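Local coordinates for protein geranylgeranyl pyrophosphate synthase (Corynebacterium glutamicum, PDB 3Q2Q) that probably builds long-chain isoprenoid diphosphates from an allylic primer, as a metal-dependent, all-helical member of the FPP/GGPP synthase family, at residues 108-113 with 145-150; 174-179 with 197-202; 270-275 with 305-310. One frame throughout, in Å; residues are numbered along the deposited sequence. Where two conformers were deposited one is given.

Interaction 1: 108-113 with 145-150. With DMA (dimethylallyl diphosphate), chain B.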
loop_
_atom_site.group_PDB
_atom_site.type_symbol
_atom_site.label_atom_id
_atom_site.label_comp_id
_atom_site.label_asym_id
_atom_site.label_seq_id
_atom_site.Cartn_x
_atom_site.Cartn_y
_atom_site.Cartn_z
ATOM N N HIS A 108 -7.408 -2.487 8.054
ATOM C CA HIS A 108 -7.294 -1.645 9.232
ATOM C C HIS A 108 -5.867 -1.615 9.780
ATOM O O HIS A 108 -5.336 -0.536 10.081
ATOM C CB HIS A 108 -8.305 -2.114 10.308
ATOM C CG HIS A 108 -8.115 -1.476 11.650
ATOM N ND1 HIS A 108 -8.152 -0.109 11.838
ATOM C CD2 HIS A 108 -7.894 -2.021 12.872
ATOM C CE1 HIS A 108 -7.958 0.163 13.117
ATOM N NE2 HIS A 108 -7.797 -0.980 13.766
ATOM N N LEU A 109 -5.242 -2.780 9.920
ATOM C CA LEU A 109 -3.888 -2.848 10.465
ATOM C C LEU A 109 -2.868 -2.188 9.534
ATOM O O LEU A 109 -1.956 -1.515 9.986
ATOM C CB LEU A 109 -3.484 -4.299 10.796
ATOM C CG LEU A 109 -4.338 -4.965 11.893
ATOM C CD1 LEU A 109 -3.947 -6.438 12.064
ATOM C CD2 LEU A 109 -4.231 -4.208 13.240
ATOM N N ALA A 110 -3.026 -2.388 8.230
ATOM C CA ALA A 110 -2.111 -1.793 7.250
ATOM C C ALA A 110 -2.092 -0.263 7.386
ATOM O O ALA A 110 -1.028 0.366 7.419
ATOM C CB ALA A 110 -2.519 -2.221 5.798
ATOM N N THR A 111 -3.273 0.329 7.488
ATOM C CA THR A 111 -3.414 1.790 7.596
ATOM C C THR A 111 -2.830 2.346 8.887
ATOM O O THR A 111 -2.210 3.408 8.889
ATOM C CB THR A 111 -4.889 2.249 7.450
ATOM O OG1 THR A 111 -5.672 1.774 8.555
ATOM C CG2 THR A 111 -5.466 1.755 6.160
ATOM N N LEU A 112 -3.009 1.623 9.983
ATOM C CA LEU A 112 -2.319 1.971 11.217
ATOM C C LEU A 112 -0.811 2.024 11.020
ATOM O O LEU A 112 -0.150 2.925 11.523
ATOM C CB LEU A 112 -2.648 0.978 12.348
ATOM C CG LEU A 112 -4.007 1.132 13.030
ATOM C CD1 LEU A 112 -4.168 0.064 14.116
ATOM C CD2 LEU A 112 -4.202 2.527 13.620
ATOM N N TYR A 113 -0.254 1.049 10.312
ATOM C CA TYR A 113 1.187 1.030 10.100
ATOM C C TYR A 113 1.619 2.266 9.334
ATOM O O TYR A 113 2.609 2.924 9.688
ATOM C CB TYR A 113 1.607 -0.218 9.336
ATOM C CG TYR A 113 1.792 -1.429 10.197
ATOM C CD1 TYR A 113 2.693 -1.417 11.255
ATOM C CD2 TYR A 113 1.096 -2.602 9.938
ATOM C CE1 TYR A 113 2.878 -2.534 12.044
ATOM C CE2 TYR A 113 1.267 -3.725 10.721
ATOM C CZ TYR A 113 2.162 -3.687 11.773
ATOM O OH TYR A 113 2.346 -4.802 12.561
ATOM N N ILE A 145 2.912 -5.320 2.830
ATOM C CA ILE A 145 2.790 -6.761 2.708
ATOM C C ILE A 145 1.399 -7.147 3.192
ATOM O O ILE A 145 0.777 -8.079 2.646
ATOM C CB ILE A 145 3.897 -7.569 3.468
ATOM C CG1 ILE A 145 3.905 -9.027 3.000
ATOM C CG2 ILE A 145 3.673 -7.550 4.997
ATOM C CD1 ILE A 145 4.334 -9.223 1.533
ATOM N N LEU A 146 0.898 -6.429 4.193
ATOM C CA LEU A 146 -0.484 -6.651 4.653
ATOM C C LEU A 146 -1.508 -6.446 3.521
ATOM O O LEU A 146 -2.436 -7.241 3.364
ATOM C CB LEU A 146 -0.827 -5.796 5.885
ATOM C CG LEU A 146 -0.732 -6.547 7.232
ATOM C CD1 LEU A 146 0.654 -7.122 7.489
ATOM C CD2 LEU A 146 -1.168 -5.629 8.365
ATOM N N LEU A 147 -1.339 -5.395 2.729
ATOM C CA LEU A 147 -2.233 -5.153 1.587
ATOM C C LEU A 147 -2.109 -6.267 0.571
ATOM O O LEU A 147 -3.106 -6.665 -0.024
ATOM C CB LEU A 147 -1.957 -3.789 0.916
ATOM C CG LEU A 147 -2.140 -2.608 1.897
ATOM C CD1 LEU A 147 -1.504 -1.320 1.380
ATOM C CD2 LEU A 147 -3.612 -2.355 2.259
ATOM N N ALA A 148 -0.895 -6.779 0.357
ATOM C CA ALA A 148 -0.723 -7.929 -0.517
ATOM C C ALA A 148 -1.496 -9.141 0.024
ATOM O O ALA A 148 -2.171 -9.824 -0.724
ATOM C CB ALA A 148 0.758 -8.281 -0.688
ATOM N N HIS A 149 -1.387 -9.409 1.321
ATOM C CA HIS A 149 -2.162 -10.506 1.920
ATOM C C HIS A 149 -3.665 -10.289 1.702
ATOM O O HIS A 149 -4.375 -11.208 1.301
ATOM C CB HIS A 149 -1.941 -10.570 3.430
ATOM C CG HIS A 149 -0.550 -10.939 3.833
ATOM N ND1 HIS A 149 0.198 -11.867 3.154
ATOM C CD2 HIS A 149 0.203 -10.549 4.890
ATOM C CE1 HIS A 149 1.372 -12.006 3.743
ATOM N NE2 HIS A 149 1.399 -11.216 4.802
ATOM N N ALA A 150 -4.147 -9.083 1.989
ATOM C CA ALA A 150 -5.578 -8.781 1.833
ATOM C C ALA A 150 -6.000 -9.037 0.386
ATOM O O ALA A 150 -7.069 -9.592 0.106
ATOM C CB ALA A 150 -5.881 -7.334 2.213
HETATM C C1 DMA B . -5.286 5.967 13.058
HETATM O O1 DMA B . -5.868 7.256 12.868
HETATM C C2 DMA B . -5.060 5.326 11.710
HETATM C C3 DMA B . -6.026 5.349 10.782
HETATM C C4 DMA B . -5.788 4.714 9.448
HETATM C C5 DMA B . -7.344 6.021 11.079
HETATM P PA DMA B . -5.890 8.325 14.073
HETATM O O1A DMA B . -4.813 9.352 13.818
HETATM O O2A DMA B . -7.321 8.753 14.319
HETATM O O3A DMA B . -5.405 7.440 15.322
HETATM P PB DMA B . -4.376 8.088 16.371
HETATM O O1B DMA B . -4.243 7.010 17.420
HETATM O O2B DMA B . -5.096 9.336 16.823
HETATM O O3B DMA B . -3.124 8.347 15.559
#

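Interaction 2: 174-179 with 197-202. With DMA (dimethylallyl diphosphate), chain B.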
loop_
_atom_site.group_PDB
_atom_site.type_symbol
_atom_site.label_atom_id
_atom_site.label_comp_id
_atom_site.label_asym_id
_atom_site.label_seq_id
_atom_site.Cartn_x
_atom_site.Cartn_y
_atom_site.Cartn_z
ATOM N N THR A 174 -7.650 8.875 1.093
ATOM C CA THR A 174 -8.077 10.254 0.933
ATOM C C THR A 174 -8.239 10.952 2.295
ATOM O O THR A 174 -7.797 12.091 2.454
ATOM C CB THR A 174 -9.334 10.357 0.068
ATOM O OG1 THR A 174 -9.033 9.812 -1.235
ATOM C CG2 THR A 174 -9.804 11.820 -0.066
ATOM N N GLY A 175 -8.831 10.269 3.276
ATOM C CA GLY A 175 -8.986 10.840 4.614
ATOM C C GLY A 175 -7.658 11.147 5.292
ATOM O O GLY A 175 -7.494 12.215 5.909
ATOM N N GLN A 176 -6.711 10.215 5.212
ATOM C CA GLN A 176 -5.371 10.451 5.747
ATOM C C GLN A 176 -4.704 11.640 5.031
ATOM O O GLN A 176 -4.085 12.471 5.673
ATOM C CB GLN A 176 -4.495 9.194 5.627
ATOM C CG GLN A 176 -4.952 8.009 6.496
ATOM C CD GLN A 176 -4.283 6.696 6.087
ATOM O OE1 GLN A 176 -4.506 6.189 4.986
ATOM N NE2 GLN A 176 -3.468 6.140 6.974
ATOM N N MET A 177 -4.835 11.727 3.706
ATOM C CA MET A 177 -4.242 12.866 2.968
ATOM C C MET A 177 -4.908 14.174 3.376
ATOM O O MET A 177 -4.233 15.193 3.561
ATOM C CB MET A 177 -4.360 12.692 1.436
ATOM C CG MET A 177 -3.494 13.672 0.613
ATOM S SD MET A 177 -1.683 13.422 0.714
ATOM C CE MET A 177 -1.433 12.233 -0.612
ATOM N N ARG A 178 -6.232 14.132 3.508
ATOM C CA ARG A 178 -7.030 15.304 3.868
ATOM C C ARG A 178 -6.607 15.842 5.226
ATOM O O ARG A 178 -6.437 17.048 5.416
ATOM C CB ARG A 178 -8.527 14.953 3.895
ATOM C CG ARG A 178 -9.430 16.168 4.119
ATOM C CD ARG A 178 -10.898 15.838 4.237
ATOM N NE ARG A 178 -11.460 15.152 3.076
ATOM C CZ ARG A 178 -12.028 15.755 2.033
ATOM N NH1 ARG A 178 -12.100 17.077 1.980
ATOM N NH2 ARG A 178 -12.535 15.030 1.050
ATOM N N GLU A 179 -6.437 14.939 6.175
ATOM C CA GLU A 179 -5.977 15.333 7.499
ATOM C C GLU A 179 -4.569 15.937 7.430
ATOM O O GLU A 179 -4.264 16.911 8.117
ATOM C CB GLU A 179 -5.968 14.125 8.427
ATOM C CG GLU A 179 -5.663 14.473 9.874
ATOM C CD GLU A 179 -5.631 13.236 10.739
ATOM O OE1 GLU A 179 -5.100 12.202 10.275
ATOM O OE2 GLU A 179 -6.144 13.290 11.874
ATOM N N ARG A 197 -15.365 10.788 8.339
ATOM C CA ARG A 197 -16.120 9.931 7.430
ATOM C C ARG A 197 -15.189 9.041 6.600
ATOM O O ARG A 197 -15.464 7.840 6.363
ATOM C CB ARG A 197 -17.004 10.773 6.511
ATOM C CG ARG A 197 -17.732 9.934 5.448
ATOM C CD ARG A 197 -18.567 10.820 4.496
ATOM N NE ARG A 197 -17.752 11.914 3.971
ATOM C CZ ARG A 197 -16.957 11.824 2.906
ATOM N NH1 ARG A 197 -16.873 10.687 2.217
ATOM N NH2 ARG A 197 -16.243 12.879 2.531
ATOM N N GLU A 198 -14.089 9.631 6.143
ATOM C CA GLU A 198 -13.141 8.939 5.264
ATOM C C GLU A 198 -12.129 8.072 5.996
ATOM O O GLU A 198 -11.918 6.913 5.627
ATOM C CB GLU A 198 -12.401 9.952 4.361
ATOM C CG GLU A 198 -13.321 10.591 3.306
ATOM C CD GLU A 198 -12.733 11.835 2.675
ATOM O OE1 GLU A 198 -11.685 12.285 3.152
ATOM O OE2 GLU A 198 -13.324 12.378 1.713
ATOM N N LYS A 199 -11.494 8.627 7.029
ATOM C CA LYS A 199 -10.463 7.903 7.761
ATOM C C LYS A 199 -11.038 6.780 8.593
ATOM O O LYS A 199 -10.366 5.780 8.824
ATOM C CB LYS A 199 -9.726 8.822 8.745
ATOM C CG LYS A 199 -8.442 9.422 8.249
ATOM C CD LYS A 199 -7.685 10.086 9.397
ATOM C CE LYS A 199 -6.807 9.092 10.147
ATOM N NZ LYS A 199 -5.904 9.781 11.124
ATOM N N THR A 200 -12.258 6.968 9.083
ATOM C CA THR A 200 -12.835 6.033 10.056
ATOM C C THR A 200 -14.134 5.381 9.604
ATOM O O THR A 200 -14.288 4.160 9.689
ATOM C CB THR A 200 -13.068 6.750 11.401
ATOM O OG1 THR A 200 -11.801 7.200 11.905
ATOM C CG2 THR A 200 -13.716 5.823 12.419
ATOM N N GLY A 201 -15.068 6.201 9.142
ATOM C CA GLY A 201 -16.407 5.719 8.841
ATOM C C GLY A 201 -16.414 4.658 7.760
ATOM O O GLY A 201 -17.119 3.657 7.882
ATOM N N VAL A 202 -15.663 4.870 6.678
ATOM C CA VAL A 202 -15.860 4.041 5.495
ATOM C C VAL A 202 -15.477 2.578 5.733
ATOM O O VAL A 202 -16.107 1.666 5.204
ATOM C CB VAL A 202 -15.128 4.568 4.213
ATOM C CG1 VAL A 202 -15.750 5.872 3.727
ATOM C CG2 VAL A 202 -13.617 4.682 4.448
HETATM C C1 DMA B . -5.286 5.967 13.058
HETATM O O1 DMA B . -5.868 7.256 12.868
HETATM C C2 DMA B . -5.060 5.326 11.710
HETATM C C3 DMA B . -6.026 5.349 10.782
HETATM C C4 DMA B . -5.788 4.714 9.448
HETATM C C5 DMA B . -7.344 6.021 11.079
HETATM P PA DMA B . -5.890 8.325 14.073
HETATM O O1A DMA B . -4.813 9.352 13.818
HETATM O O2A DMA B . -7.321 8.753 14.319
HETATM O O3A DMA B . -5.405 7.440 15.322
HETATM P PB DMA B . -4.376 8.088 16.371
HETATM O O1B DMA B . -4.243 7.010 17.420
HETATM O O2B DMA B . -5.096 9.336 16.823
HETATM O O3B DMA B . -3.124 8.347 15.559
#

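Interaction 3: 270-275 with 305-310. With CA (calcium ion), chain G.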
loop_
_atom_site.group_PDB
_atom_site.type_symbol
_atom_site.label_atom_id
_atom_site.label_comp_id
_atom_site.label_asym_id
_atom_site.label_seq_id
_atom_site.Cartn_x
_atom_site.Cartn_y
_atom_site.Cartn_z
ATOM N N LEU A 270 -14.230 23.366 17.647
ATOM C CA LEU A 270 -14.586 24.076 16.419
ATOM C C LEU A 270 -15.911 24.826 16.593
ATOM O O LEU A 270 -16.054 25.954 16.158
ATOM C CB LEU A 270 -14.669 23.109 15.216
ATOM C CG LEU A 270 -13.359 22.392 14.854
ATOM C CD1 LEU A 270 -13.555 21.434 13.644
ATOM C CD2 LEU A 270 -12.266 23.436 14.564
ATOM N N TYR A 271 -16.897 24.184 17.213
ATOM C CA TYR A 271 -18.134 24.879 17.525
ATOM C C TYR A 271 -17.942 26.078 18.456
ATOM O O TYR A 271 -18.516 27.141 18.222
ATOM C CB TYR A 271 -19.135 23.917 18.140
ATOM C CG TYR A 271 -19.886 23.085 17.118
ATOM C CD1 TYR A 271 -20.579 23.679 16.075
ATOM C CD2 TYR A 271 -19.906 21.710 17.211
ATOM C CE1 TYR A 271 -21.267 22.913 15.150
ATOM C CE2 TYR A 271 -20.595 20.938 16.304
ATOM C CZ TYR A 271 -21.269 21.534 15.277
ATOM O OH TYR A 271 -21.950 20.734 14.388
ATOM N N ALA A 272 -17.134 25.907 19.500
ATOM C CA ALA A 272 -16.930 26.962 20.484
ATOM C C ALA A 272 -16.244 28.143 19.806
ATOM O O ALA A 272 -16.623 29.296 20.024
ATOM C CB ALA A 272 -16.089 26.443 21.667
ATOM N N LEU A 273 -15.258 27.857 18.959
ATOM C CA LEU A 273 -14.553 28.919 18.200
ATOM C C LEU A 273 -15.457 29.751 17.284
ATOM O O LEU A 273 -15.073 30.827 16.820
ATOM C CB LEU A 273 -13.406 28.324 17.357
ATOM C CG LEU A 273 -12.138 27.905 18.091
ATOM C CD1 LEU A 273 -11.267 26.983 17.217
ATOM C CD2 LEU A 273 -11.356 29.129 18.565
ATOM N N ARG A 274 -16.656 29.242 17.027
ATOM C CA ARG A 274 -17.632 29.835 16.117
ATOM C C ARG A 274 -18.534 30.853 16.845
ATOM O O ARG A 274 -19.151 31.701 16.231
ATOM C CB ARG A 274 -18.512 28.700 15.565
ATOM C CG ARG A 274 -18.541 28.544 14.047
ATOM C CD ARG A 274 -19.467 27.387 13.632
ATOM N NE ARG A 274 -20.652 27.303 14.490
ATOM C CZ ARG A 274 -21.729 26.560 14.234
ATOM N NH1 ARG A 274 -21.803 25.826 13.127
ATOM N NH2 ARG A 274 -22.743 26.555 15.092
ATOM N N GLU A 275 -18.624 30.729 18.169
ATOM C CA GLU A 275 -19.610 31.483 18.974
ATOM C C GLU A 275 -19.369 32.987 19.023
ATOM O O GLU A 275 -18.236 33.447 19.236
ATOM C CB GLU A 275 -19.610 30.994 20.434
ATOM C CG GLU A 275 -20.023 29.551 20.666
ATOM C CD GLU A 275 -20.010 29.192 22.158
ATOM O OE1 GLU A 275 -19.823 30.096 23.009
ATOM O OE2 GLU A 275 -20.183 28.008 22.474
ATOM N N SER A 305 -15.468 24.402 28.704
ATOM C CA SER A 305 -16.542 23.960 29.594
ATOM C C SER A 305 -17.569 25.072 29.810
ATOM O O SER A 305 -18.713 24.801 30.168
ATOM C CB SER A 305 -16.002 23.456 30.944
ATOM O OG SER A 305 -15.668 24.547 31.787
ATOM N N GLN A 306 -17.168 26.316 29.563
ATOM C CA GLN A 306 -18.069 27.449 29.718
ATOM C C GLN A 306 -18.791 27.748 28.397
ATOM O O GLN A 306 -19.718 28.542 28.367
ATOM C CB GLN A 306 -17.298 28.699 30.193
ATOM C CG GLN A 306 -16.749 28.566 31.600
ATOM C CD GLN A 306 -15.692 29.604 31.947
ATOM O OE1 GLN A 306 -15.340 30.454 31.133
ATOM N NE2 GLN A 306 -15.184 29.534 33.167
ATOM N N SER A 307 -18.346 27.115 27.312
ATOM C CA SER A 307 -18.885 27.389 25.975
ATOM C C SER A 307 -20.068 26.484 25.663
ATOM O O SER A 307 -20.472 25.686 26.485
ATOM C CB SER A 307 -17.807 27.144 24.911
ATOM O OG SER A 307 -17.659 25.741 24.679
ATOM N N GLY A 308 -20.622 26.606 24.459
ATOM C CA GLY A 308 -21.717 25.712 24.056
ATOM C C GLY A 308 -21.207 24.562 23.174
ATOM O O GLY A 308 -22.008 23.838 22.569
ATOM N N GLY A 309 -19.886 24.387 23.108
ATOM C CA GLY A 309 -19.259 23.396 22.209
ATOM C C GLY A 309 -19.599 21.941 22.501
ATOM O O GLY A 309 -19.837 21.128 21.589
ATOM N N ARG A 310 -19.637 21.596 23.780
ATOM C CA ARG A 310 -19.973 20.238 24.149
ATOM C C ARG A 310 -21.351 19.880 23.647
ATOM O O ARG A 310 -21.521 18.850 22.990
ATOM C CB ARG A 310 -19.867 20.015 25.665
ATOM C CG ARG A 310 -20.163 18.568 26.074
ATOM C CD ARG A 310 -20.085 18.349 27.586
ATOM N NE ARG A 310 -19.986 16.920 27.881
ATOM C CZ ARG A 310 -21.033 16.101 27.975
ATOM N NH1 ARG A 310 -20.850 14.809 28.234
ATOM N NH2 ARG A 310 -22.264 16.573 27.815
HETATM CA CA CA G . -16.168 24.563 34.227
HETATM O O HOH W 1 -14.707 22.875 33.844
HETATM O O HOH W 2 -18.197 25.675 33.577
#

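Interaction 1: 108-113 with 145-150
Leu146 of helix 133-157 drives one methyl, CD2, into the surface of helix 95-119, where three neighbours receive it. From one side comes Leu109, whose CB lies 3.6 Å from Leu146 CD2. The backbone of Ala110 forms the floor, its N 3.7 Å from the same methyl. The third neighbour is Tyr113, which meets it with the ring rim rather than a face: Leu146 CD2 lies in the ring plane, 3.9 Å from Tyr113 CE2, and the two side chains cross at about a right angle. Leu146 chi1 is -99°, away from a staggered value, which may reflect the tight fit of CD2 among these neighbours.

Ala110 is the small partner that lets the nearly antiparallel helices come together. Its CB is 4.0 Å from Leu146 CB. Ala110 CB also lies 3.7 Å from Leu147 CD2, so that the two leucines share one methyl between them.

Thr111 faces the substrate instead. With OG1 set between its own N and carbonyl carbon (chi1 66°), the hydroxyl donates to His108 O at 2.8 Å, beside the helical bond from Leu112 N to that oxygen. Thr111 OG1 then lies 3.1 Å from C4 of dimethylallyl diphosphate, while Leu112 CD2 packs against C2 of the prenyl chain.

No hydrogen bond joins 108-113 to 145-150. Between these segments the seam illustrates how carbon fitted against carbon can suffice, and a threonine hydroxyl already turned back on its helix can line the pocket for an apolar prenyl group.

Interaction 2: 174-179 with 197-202
Ionic bonds dominate where Glu198 and Lys199, neighbours on helix 188-213, reach helix 159-181 along separate paths. Arg178 grips Glu198 side-on: Arg178 NE gives a nearly straight bond to Glu198 OE1 (2.9 Å, 169°), and Arg178 NH2 bonds Glu198 OE2 at 2.8 Å. OE2 uses its syn lone pair, whereas NE meets OE1 on the syn side but out of the carboxylate plane; the two planar groups stand 42° apart. Arg197 NH2 adds a weak bond to Glu198 OE2, so one buried carboxylate draws in two guanidinium groups, a salt-bridge network that probably keeps Glu198 ionised.

The second salt bridge runs from Lys199 NZ to Glu179 OE1, 2.7 Å away. Bent at chi3 (86°), the lysine chain turns its amino group toward the bound dimethylallyl diphosphate, where Lys199 NZ hydrogen-bonds O1 at 3.1 Å and, weakly, O1A.

Packing supplies the rest. Gly175 illustrates how a missing side chain brings backbones close: its CA can lie 3.5 Å from Glu198 CB. Lys199 CG rests on the peptide between Gly175 and Gln176, 3.5 Å from Gly175 C, and the Lys199 and Gln176 side chains cross at about a right angle; Gln176 NE2 lies near the prenyl carbon C4. A wider pi-type turn at 197-201 interrupts the regular helix here.

Both Gln176 and Lys199 also touch Asp115, a calcium ligand in what fits the DDxxD pattern of helix 95-119. An aspartate-rich helix facing a lysine that holds the diphosphate of the primer is the arrangement of the allylic substrate site in trans-prenyl synthases.

Interaction 3: 270-275 with 305-310
A partly buried meeting of two chain bends, this contact lies at the periphery of the helical bundle and sets Ala272 of helix 267-272 and Glu275 of the turn beyond it against Ser307, Gly308 and Gly309, between helices 294-306 and 309-328. The type I turn from Ala272 to Glu275 carries the glutamate round to face the second bend. Its extended chain, with CG anti to the carbonyl carbon, brings Glu275 OE2 to the backbone N of Gly308. That hydrogen bond measures 2.5 Å, so short that its exact length is doubtful. The other oxygen, Glu275 OE1, is engaged by Thr277 OG1.

Van der Waals contacts lie beside this bond: Ala272 CB is 3.5 Å from Ser307 OG and close to Ser307 CB, while Tyr271 CB sits 4.1 Å from Gly309 CA. Glycine at 309 allows the chains to approach until its CA is 4.6 Å from that of Ala272.

Ser307 shapes its own bend: with chi1 78°, its OG accepts from Gly309 N at 3.0 Å and also bonds Leu304 O, joining the end of one helix to the start of the next. At the far end of this segment, Ser305 OG binds a calcium ion at 2.5 Å, alongside Glu302 and two waters.

The serine bend exemplifies an ST turn, with Gly308 in the N-cap position of helix 309-328: a compact junction between consecutive helices.

Along the chain the three interactions come in series, each closing before the next opens. Interactions 1 and 2 belong together: their centres are 16 Å apart, they touch between Thr111 and Gln176, and consecutive helices 133-157 and 159-181 each supply a segment. Both border dimethylallyl diphosphate, one at its prenyl end and the other also at its phosphate, and both touch the second subunit, so the pocket adjoins the dimer interface. Interaction 3 lies apart, about 24 Å from interaction 2 and 38 Å from interaction 1 between centres, and across the chain's centre from interaction 1. Its calcium ion is thus separate from the substrate pocket.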